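Local coordinates for protein regulator of chromosome condensation (Saccharomyces cerevisiae, PDB 3OF7) that promotes the exchange of GDP for GTP on the small GTPases GSP1 and GSP2, binds chromatin and controls RNA metabolism and nuclear transport, at residues A[398-403]-A[407-412]; A[270-275]-A[313-318]. One frame throughout, in Å; residues are numbered along the deposited sequence.

Contact 1: A[398-403]-A[407-412]; sequences AYSWGF and YAVGLG
With chi1 at 61°, the hydroxyl of S400 sits between its own backbone N and carbonyl carbon and faces V409, whose CG1, anti to the carbonyl carbon, is turned to the strand. S400 OG gives its hydrogen to V409 O at 2.6 Å, approaching from the side of the carbonyl (C=O...OG angle 127°) and only 17° from its plane. Serine suits this buried spot because its short side chain sets a hydroxyl directly against that carbonyl. L411 CD1 lies against S400 OG at 3.5 Å, and V409 CG1 packs separately on the backbone, 3.6 Å from W401 O. With an alanine here in place of S400, V409 O would probably lose its hydroxyl donor, and L411 CD1 the oxygen it packs against. Further along, one water gives a hydrogen to F403 O (2.7 Å) and takes one from A408 N (3.1 Å). The type I turn from Y407 to G410, closed by G410 N to Y407 O, presents V409 to strand 398-402, and G410 accepts the positive phi that follows. In this seventh RCC1 repeat, one direct hydrogen bond and one water bridge, with apolar contacts beside them, tie an irregular loop to the strand it has just left.

Contact 2: A[270-275]-A[313-318]; sequences FALTKD and VVIRSI
F270 and I318 meet almost at right angles between two neighbouring blades of the RCC1 beta-propeller, strand 268-273 belonging to one four-stranded sheet and strand 315-320 to the next. The two branches of I318 meet F270 at two places: CG2 lies over one face of the ring, 4.2 Å from the centroid and 24° off the normal, a CH-pi contact displaced toward the CD2 side, while CD1 reaches F270 CB at 3.8 Å. CG2 stands anti to the backbone N and CG1 anti to the carbonyl carbon (chi1 -60°), which sends one branch to the ring and one to its stem. A flat ring suits this place because it offers a broad face to a branched neighbour. S325 and S280 also touch F270, one from each blade.

The second pair, L272 and I315, is inclined rather than perpendicular. Both are apolar forks that fill this buried seam with no polar group needing a partner. L272 has CG anti to its backbone N (chi1 176°), extending the fork toward the other strand. No hydrogen bond joins the two segments, and the CA atoms of F270 and I318 are 8.0 Å apart, so the blades adhere here through apolar packing. Between the two isoleucines, R316 and S317 form a classic beta bulge opposite L328. At the L272 fork, CD2 rests 3.7 Å from I315 CB, while CD1 is 3.9 Å from I315 CG1.

Contact 2 comes first along the chain and contact 1 follows it; their centres lie about 26 Å apart, and the nearest atoms, about 11 Å apart, do not touch. Both belong to the RCC1-like beta-propeller but do different jobs in it. Contact 2 spans two blades, packing strand 268-273 against strand 315-320, the first strand of the next sheet. Contact 1 stays within the blade built from strands 379-384, 388-393, 398-402 and 421-423, where the loop after strand 398-402 folds back on it. One joins neighbouring blades through apolar side chains; the other packs a loop on its own blade by a hydrogen bond, a water bridge and apolar contacts.

Contact 1: A[398-403]-A[407-412]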
ATOM      1  N   ALA A 398     -16.670   1.454   3.317  1.00 15.68           N
ATOM      2  CA  ALA A 398     -15.312   1.713   3.810  1.00 15.83           C
ATOM      3  C   ALA A 398     -15.289   2.291   5.230  1.00 16.05           C
ATOM      4  O   ALA A 398     -16.186   3.053   5.627  1.00 16.22           O
ATOM      5  CB  ALA A 398     -14.558   2.628   2.838  1.00 15.70           C
ATOM      6  N   TYR A 399     -14.254   1.917   5.984  1.00 15.87           N
ATOM      7  CA  TYR A 399     -14.066   2.314   7.383  1.00 16.04           C
ATOM      8  C   TYR A 399     -12.644   2.806   7.543  1.00 15.67           C
ATOM      9  O   TYR A 399     -11.713   2.175   7.049  1.00 15.73           O
ATOM     10  CB  TYR A 399     -14.293   1.127   8.329  1.00 16.00           C
ATOM     11  CG  TYR A 399     -15.746   0.707   8.431  1.00 17.61           C
ATOM     12  CD1 TYR A 399     -16.380   0.082   7.359  1.00 17.85           C
ATOM     13  CD2 TYR A 399     -16.485   0.940   9.598  1.00 18.48           C
ATOM     14  CE1 TYR A 399     -17.714  -0.300   7.432  1.00 18.95           C
ATOM     15  CE2 TYR A 399     -17.829   0.559   9.684  1.00 19.55           C
ATOM     16  CZ  TYR A 399     -18.431  -0.058   8.594  1.00 19.92           C
ATOM     17  OH  TYR A 399     -19.748  -0.442   8.652  1.00 21.01           O
ATOM     18  N   SER A 400     -12.473   3.917   8.245  1.00 15.18           N
ATOM     19  CA  SER A 400     -11.149   4.509   8.388  1.00 14.65           C
ATOM     20  C   SER A 400     -10.849   4.871   9.834  1.00 14.50           C
ATOM     21  O   SER A 400     -11.758   4.997  10.666  1.00 14.06           O
ATOM     22  CB  SER A 400     -11.036   5.755   7.501  1.00 14.20           C
ATOM     23  OG  SER A 400     -11.999   6.723   7.887  1.00 16.06           O
ATOM     24  N   TRP A 401      -9.561   5.036  10.122  1.00 14.41           N
ATOM     25  CA  TRP A 401      -9.109   5.432  11.448  1.00 14.38           C
ATOM     26  C   TRP A 401      -7.646   5.854  11.405  1.00 14.62           C
ATOM     27  O   TRP A 401      -6.954   5.647  10.398  1.00 14.17           O
ATOM     28  CB  TRP A 401      -9.301   4.300  12.464  1.00 14.42           C
ATOM     29  CG  TRP A 401      -8.428   3.068  12.257  1.00 14.44           C
ATOM     30  CD1 TRP A 401      -7.291   2.744  12.946  1.00 14.39           C
ATOM     31  CD2 TRP A 401      -8.649   1.995  11.325  1.00 14.96           C
ATOM     32  NE1 TRP A 401      -6.793   1.541  12.510  1.00 13.75           N
ATOM     33  CE2 TRP A 401      -7.602   1.062  11.510  1.00 14.46           C
ATOM     34  CE3 TRP A 401      -9.624   1.738  10.346  1.00 14.73           C
ATOM     35  CZ2 TRP A 401      -7.502  -0.118  10.757  1.00 14.55           C
ATOM     36  CZ3 TRP A 401      -9.526   0.566   9.593  1.00 14.96           C
ATOM     37  CH2 TRP A 401      -8.472  -0.350   9.807  1.00 16.24           C
ATOM     38  N   GLY A 402      -7.194   6.452  12.502  1.00 15.07           N
ATOM     39  CA  GLY A 402      -5.812   6.876  12.621  1.00 15.25           C
ATOM     40  C   GLY A 402      -5.663   8.384  12.651  1.00 15.90           C
ATOM     41  O   GLY A 402      -6.555   9.099  13.102  1.00 15.58           O
ATOM     42  N   PHE A 403      -4.511   8.846  12.183  1.00 15.86           N
ATOM     43  CA  PHE A 403      -4.144  10.257  12.198  1.00 16.56           C
ATOM     44  C   PHE A 403      -5.155  11.096  11.413  1.00 16.94           C
ATOM     45  O   PHE A 403      -5.459  10.790  10.259  1.00 16.76           O
ATOM     46  CB  PHE A 403      -2.747  10.399  11.600  1.00 16.48           C
ATOM     47  CG  PHE A 403      -2.154  11.780  11.724  1.00 18.04           C
ATOM     48  CD1 PHE A 403      -1.626  12.415  10.608  1.00 19.77           C
ATOM     49  CD2 PHE A 403      -2.106  12.431  12.954  1.00 19.07           C
ATOM     50  CE1 PHE A 403      -1.050  13.695  10.715  1.00 21.46           C
ATOM     51  CE2 PHE A 403      -1.526  13.693  13.081  1.00 19.51           C
ATOM     52  CZ  PHE A 403      -1.005  14.331  11.956  1.00 21.05           C
ATOM     53  N   TYR A 407      -6.850  14.832   7.171  1.00 17.73           N
ATOM     54  CA  TYR A 407      -8.192  14.432   6.686  1.00 17.90           C
ATOM     55  C   TYR A 407      -8.151  13.202   5.780  1.00 17.21           C
ATOM     56  O   TYR A 407      -9.081  12.954   5.010  1.00 17.12           O
ATOM     57  CB  TYR A 407      -8.914  15.597   5.977  1.00 18.32           C
ATOM     58  CG  TYR A 407      -8.852  16.896   6.748  1.00 20.67           C
ATOM     59  CD1 TYR A 407      -9.694  17.118   7.841  1.00 22.68           C
ATOM     60  CD2 TYR A 407      -7.939  17.893   6.400  1.00 22.02           C
ATOM     61  CE1 TYR A 407      -9.634  18.304   8.566  1.00 24.16           C
ATOM     62  CE2 TYR A 407      -7.869  19.088   7.123  1.00 24.49           C
ATOM     63  CZ  TYR A 407      -8.722  19.283   8.197  1.00 25.17           C
ATOM     64  OH  TYR A 407      -8.670  20.457   8.915  1.00 28.34           O
ATOM     65  N   ALA A 408      -7.071  12.431   5.885  1.00 17.00           N
ATOM     66  CA  ALA A 408      -6.883  11.232   5.070  1.00 16.66           C
ATOM     67  C   ALA A 408      -7.895  10.136   5.424  1.00 16.31           C
ATOM     68  O   ALA A 408      -8.107   9.201   4.647  1.00 16.52           O
ATOM     69  CB  ALA A 408      -5.455  10.717   5.227  1.00 16.77           C
ATOM     70  N   VAL A 409      -8.509  10.250   6.600  1.00 15.79           N
ATOM     71  CA  VAL A 409      -9.546   9.312   7.016  1.00 15.76           C
ATOM     72  C   VAL A 409     -10.900   9.605   6.347  1.00 16.33           C
ATOM     73  O   VAL A 409     -11.779   8.743   6.330  1.00 16.01           O
ATOM     74  CB  VAL A 409      -9.690   9.215   8.566  1.00 15.82           C
ATOM     75  CG1 VAL A 409      -8.405   8.679   9.192  1.00 15.49           C
ATOM     76  CG2 VAL A 409     -10.068  10.571   9.180  1.00 14.72           C
ATOM     77  N   GLY A 410     -11.047  10.809   5.788  1.00 17.15           N
ATOM     78  CA  GLY A 410     -12.271  11.211   5.066  1.00 18.24           C
ATOM     79  C   GLY A 410     -13.515  11.238   5.944  1.00 19.47           C
ATOM     80  O   GLY A 410     -14.611  10.842   5.519  1.00 19.62           O
ATOM     81  N   LEU A 411     -13.348  11.696   7.176  1.00 20.13           N
ATOM     82  CA  LEU A 411     -14.457  11.715   8.128  1.00 21.34           C
ATOM     83  C   LEU A 411     -14.988  13.129   8.406  1.00 22.61           C
ATOM     84  O   LEU A 411     -15.701  13.355   9.382  1.00 23.02           O
ATOM     85  CB  LEU A 411     -14.070  10.962   9.413  1.00 21.18           C
ATOM     86  CG  LEU A 411     -13.843   9.451   9.205  1.00 20.35           C
ATOM     87  CD1 LEU A 411     -13.232   8.790  10.436  1.00 19.89           C
ATOM     88  CD2 LEU A 411     -15.137   8.719   8.799  1.00 19.21           C
ATOM     89  N   GLY A 412     -14.648  14.068   7.527  1.00 23.44           N
ATOM     90  CA  GLY A 412     -15.189  15.424   7.602  1.00 24.86           C
ATOM     91  C   GLY A 412     -14.293  16.443   8.289  1.00 25.73           C
ATOM     92  O   GLY A 412     -13.086  16.214   8.434  1.00 25.25           O
TER
HETATM   93  O   HOH W   1      -5.069  12.576   8.275  1.00 24.82           O

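Contact 2: A[270-275]-A[313-318]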
ATOM      1  N   PHE A 270       6.741  -8.074   5.304  1.00 16.18           N
ATOM      2  CA  PHE A 270       6.090  -9.327   5.658  1.00 16.73           C
ATOM      3  C   PHE A 270       6.212 -10.339   4.539  1.00 17.51           C
ATOM      4  O   PHE A 270       6.170  -9.987   3.352  1.00 17.78           O
ATOM      5  CB  PHE A 270       4.612  -9.099   5.960  1.00 16.39           C
ATOM      6  CG  PHE A 270       4.374  -8.312   7.197  1.00 16.95           C
ATOM      7  CD1 PHE A 270       4.279  -8.949   8.424  1.00 16.48           C
ATOM      8  CD2 PHE A 270       4.273  -6.923   7.140  1.00 16.08           C
ATOM      9  CE1 PHE A 270       4.078  -8.224   9.581  1.00 17.13           C
ATOM     10  CE2 PHE A 270       4.066  -6.190   8.295  1.00 15.26           C
ATOM     11  CZ  PHE A 270       3.970  -6.836   9.513  1.00 17.32           C
ATOM     12  N   ALA A 271       6.358 -11.603   4.928  1.00 18.54           N
ATOM     13  CA  ALA A 271       6.309 -12.708   3.982  1.00 19.54           C
ATOM     14  C   ALA A 271       5.519 -13.860   4.595  1.00 20.32           C
ATOM     15  O   ALA A 271       5.685 -14.188   5.772  1.00 20.26           O
ATOM     16  CB  ALA A 271       7.706 -13.150   3.593  1.00 19.19           C
ATOM     17  N   LEU A 272       4.636 -14.448   3.797  1.00 21.60           N
ATOM     18  CA  LEU A 272       3.854 -15.602   4.224  1.00 22.89           C
ATOM     19  C   LEU A 272       4.343 -16.803   3.427  1.00 24.05           C
ATOM     20  O   LEU A 272       4.402 -16.748   2.199  1.00 23.65           O
ATOM     21  CB  LEU A 272       2.359 -15.357   3.977  1.00 23.07           C
ATOM     22  CG  LEU A 272       1.338 -16.464   4.272  1.00 23.26           C
ATOM     23  CD1 LEU A 272       1.256 -16.787   5.758  1.00 24.42           C
ATOM     24  CD2 LEU A 272      -0.037 -16.037   3.746  1.00 23.96           C
ATOM     25  N   THR A 273       4.712 -17.873   4.128  1.00 25.41           N
ATOM     26  CA  THR A 273       5.290 -19.046   3.468  1.00 27.13           C
ATOM     27  C   THR A 273       4.203 -19.998   2.988  1.00 28.09           C
ATOM     28  O   THR A 273       3.041 -19.873   3.378  1.00 28.48           O
ATOM     29  CB  THR A 273       6.264 -19.826   4.388  1.00 27.06           C
ATOM     30  OG1 THR A 273       5.579 -20.236   5.580  1.00 27.53           O
ATOM     31  CG2 THR A 273       7.469 -18.971   4.747  1.00 27.70           C
ATOM     32  N   LYS A 274       4.607 -20.951   2.145  1.00 29.68           N
ATOM     33  CA  LYS A 274       3.741 -22.021   1.659  1.00 30.62           C
ATOM     34  C   LYS A 274       3.063 -22.779   2.797  1.00 31.54           C
ATOM     35  O   LYS A 274       1.923 -23.231   2.653  1.00 31.97           O
ATOM     36  CB  LYS A 274       4.546 -22.985   0.783  1.00 30.80           C
ATOM     37  N   ASP A 275       3.753 -22.879   3.933  1.00 32.09           N
ATOM     38  CA  ASP A 275       3.251 -23.615   5.098  1.00 32.53           C
ATOM     39  C   ASP A 275       2.493 -22.729   6.103  1.00 32.44           C
ATOM     40  O   ASP A 275       2.324 -23.099   7.273  1.00 32.85           O
ATOM     41  CB  ASP A 275       4.403 -24.361   5.784  1.00 32.88           C
ATOM     42  CG  ASP A 275       5.135 -25.306   4.840  1.00 33.59           C
ATOM     43  N   VAL A 313      -6.285 -18.908  12.292  1.00 38.52           N
ATOM     44  CA  VAL A 313      -6.271 -17.808  11.310  1.00 36.85           C
ATOM     45  C   VAL A 313      -5.454 -18.049  10.030  1.00 35.56           C
ATOM     46  O   VAL A 313      -4.234 -18.239  10.063  1.00 35.35           O
ATOM     47  CB  VAL A 313      -5.971 -16.407  11.984  1.00 36.98           C
ATOM     48  CG1 VAL A 313      -5.118 -16.551  13.222  1.00 37.41           C
ATOM     49  CG2 VAL A 313      -5.345 -15.412  11.010  1.00 36.74           C
ATOM     50  N   VAL A 314      -6.166 -18.039   8.907  1.00 33.94           N
ATOM     51  CA  VAL A 314      -5.562 -18.094   7.580  1.00 32.47           C
ATOM     52  C   VAL A 314      -5.435 -16.656   7.063  1.00 31.36           C
ATOM     53  O   VAL A 314      -6.415 -15.912   7.043  1.00 30.94           O
ATOM     54  CB  VAL A 314      -6.421 -18.955   6.608  1.00 32.59           C
ATOM     55  CG1 VAL A 314      -5.807 -19.010   5.213  1.00 32.80           C
ATOM     56  CG2 VAL A 314      -6.597 -20.373   7.160  1.00 32.75           C
ATOM     57  N   ILE A 315      -4.226 -16.278   6.656  1.00 30.12           N
ATOM     58  CA  ILE A 315      -3.930 -14.913   6.200  1.00 29.01           C
ATOM     59  C   ILE A 315      -4.472 -14.655   4.797  1.00 27.86           C
ATOM     60  O   ILE A 315      -4.201 -15.415   3.862  1.00 27.74           O
ATOM     61  CB  ILE A 315      -2.398 -14.609   6.214  1.00 29.18           C
ATOM     62  CG1 ILE A 315      -1.742 -14.974   7.560  1.00 29.68           C
ATOM     63  CG2 ILE A 315      -2.110 -13.153   5.789  1.00 29.54           C
ATOM     64  CD1 ILE A 315      -2.357 -14.347   8.809  1.00 31.37           C
ATOM     65  N   ARG A 316      -5.241 -13.581   4.657  1.00 25.92           N
ATOM     66  CA  ARG A 316      -5.739 -13.160   3.357  1.00 24.65           C
ATOM     67  C   ARG A 316      -4.835 -12.079   2.765  1.00 23.14           C
ATOM     68  O   ARG A 316      -4.368 -12.196   1.628  1.00 23.33           O
ATOM     69  CB  ARG A 316      -7.175 -12.660   3.494  1.00 25.04           C
ATOM     70  CG  ARG A 316      -7.827 -12.139   2.220  1.00 26.56           C
ATOM     71  CD  ARG A 316      -9.310 -12.003   2.508  1.00 30.03           C
ATOM     72  NE  ARG A 316     -10.057 -11.177   1.565  1.00 33.31           N
ATOM     73  CZ  ARG A 316     -10.549 -11.607   0.407  1.00 34.43           C
ATOM     74  NH1 ARG A 316     -10.341 -12.861   0.012  1.00 35.56           N
ATOM     75  NH2 ARG A 316     -11.240 -10.779  -0.364  1.00 34.62           N
ATOM     76  N   SER A 317      -4.568 -11.034   3.544  1.00 21.12           N
ATOM     77  CA  SER A 317      -3.736  -9.932   3.075  1.00 19.41           C
ATOM     78  C   SER A 317      -3.216  -9.117   4.245  1.00 18.34           C
ATOM     79  O   SER A 317      -3.690  -9.246   5.376  1.00 17.67           O
ATOM     80  CB  SER A 317      -4.523  -9.026   2.118  1.00 19.65           C
ATOM     81  OG  SER A 317      -5.640  -8.459   2.775  1.00 19.90           O
ATOM     82  N   ILE A 318      -2.233  -8.279   3.954  1.00 17.03           N
ATOM     83  CA  ILE A 318      -1.618  -7.439   4.961  1.00 16.15           C
ATOM     84  C   ILE A 318      -1.459  -6.035   4.381  1.00 15.21           C
ATOM     85  O   ILE A 318      -1.164  -5.883   3.204  1.00 15.68           O
ATOM     86  CB  ILE A 318      -0.226  -7.990   5.362  1.00 16.11           C
ATOM     87  CG1 ILE A 318      -0.340  -9.406   5.946  1.00 16.26           C
ATOM     88  CG2 ILE A 318       0.466  -7.054   6.360  1.00 16.04           C
ATOM     89  CD1 ILE A 318       0.969 -10.157   5.916  1.00 17.81           C
TER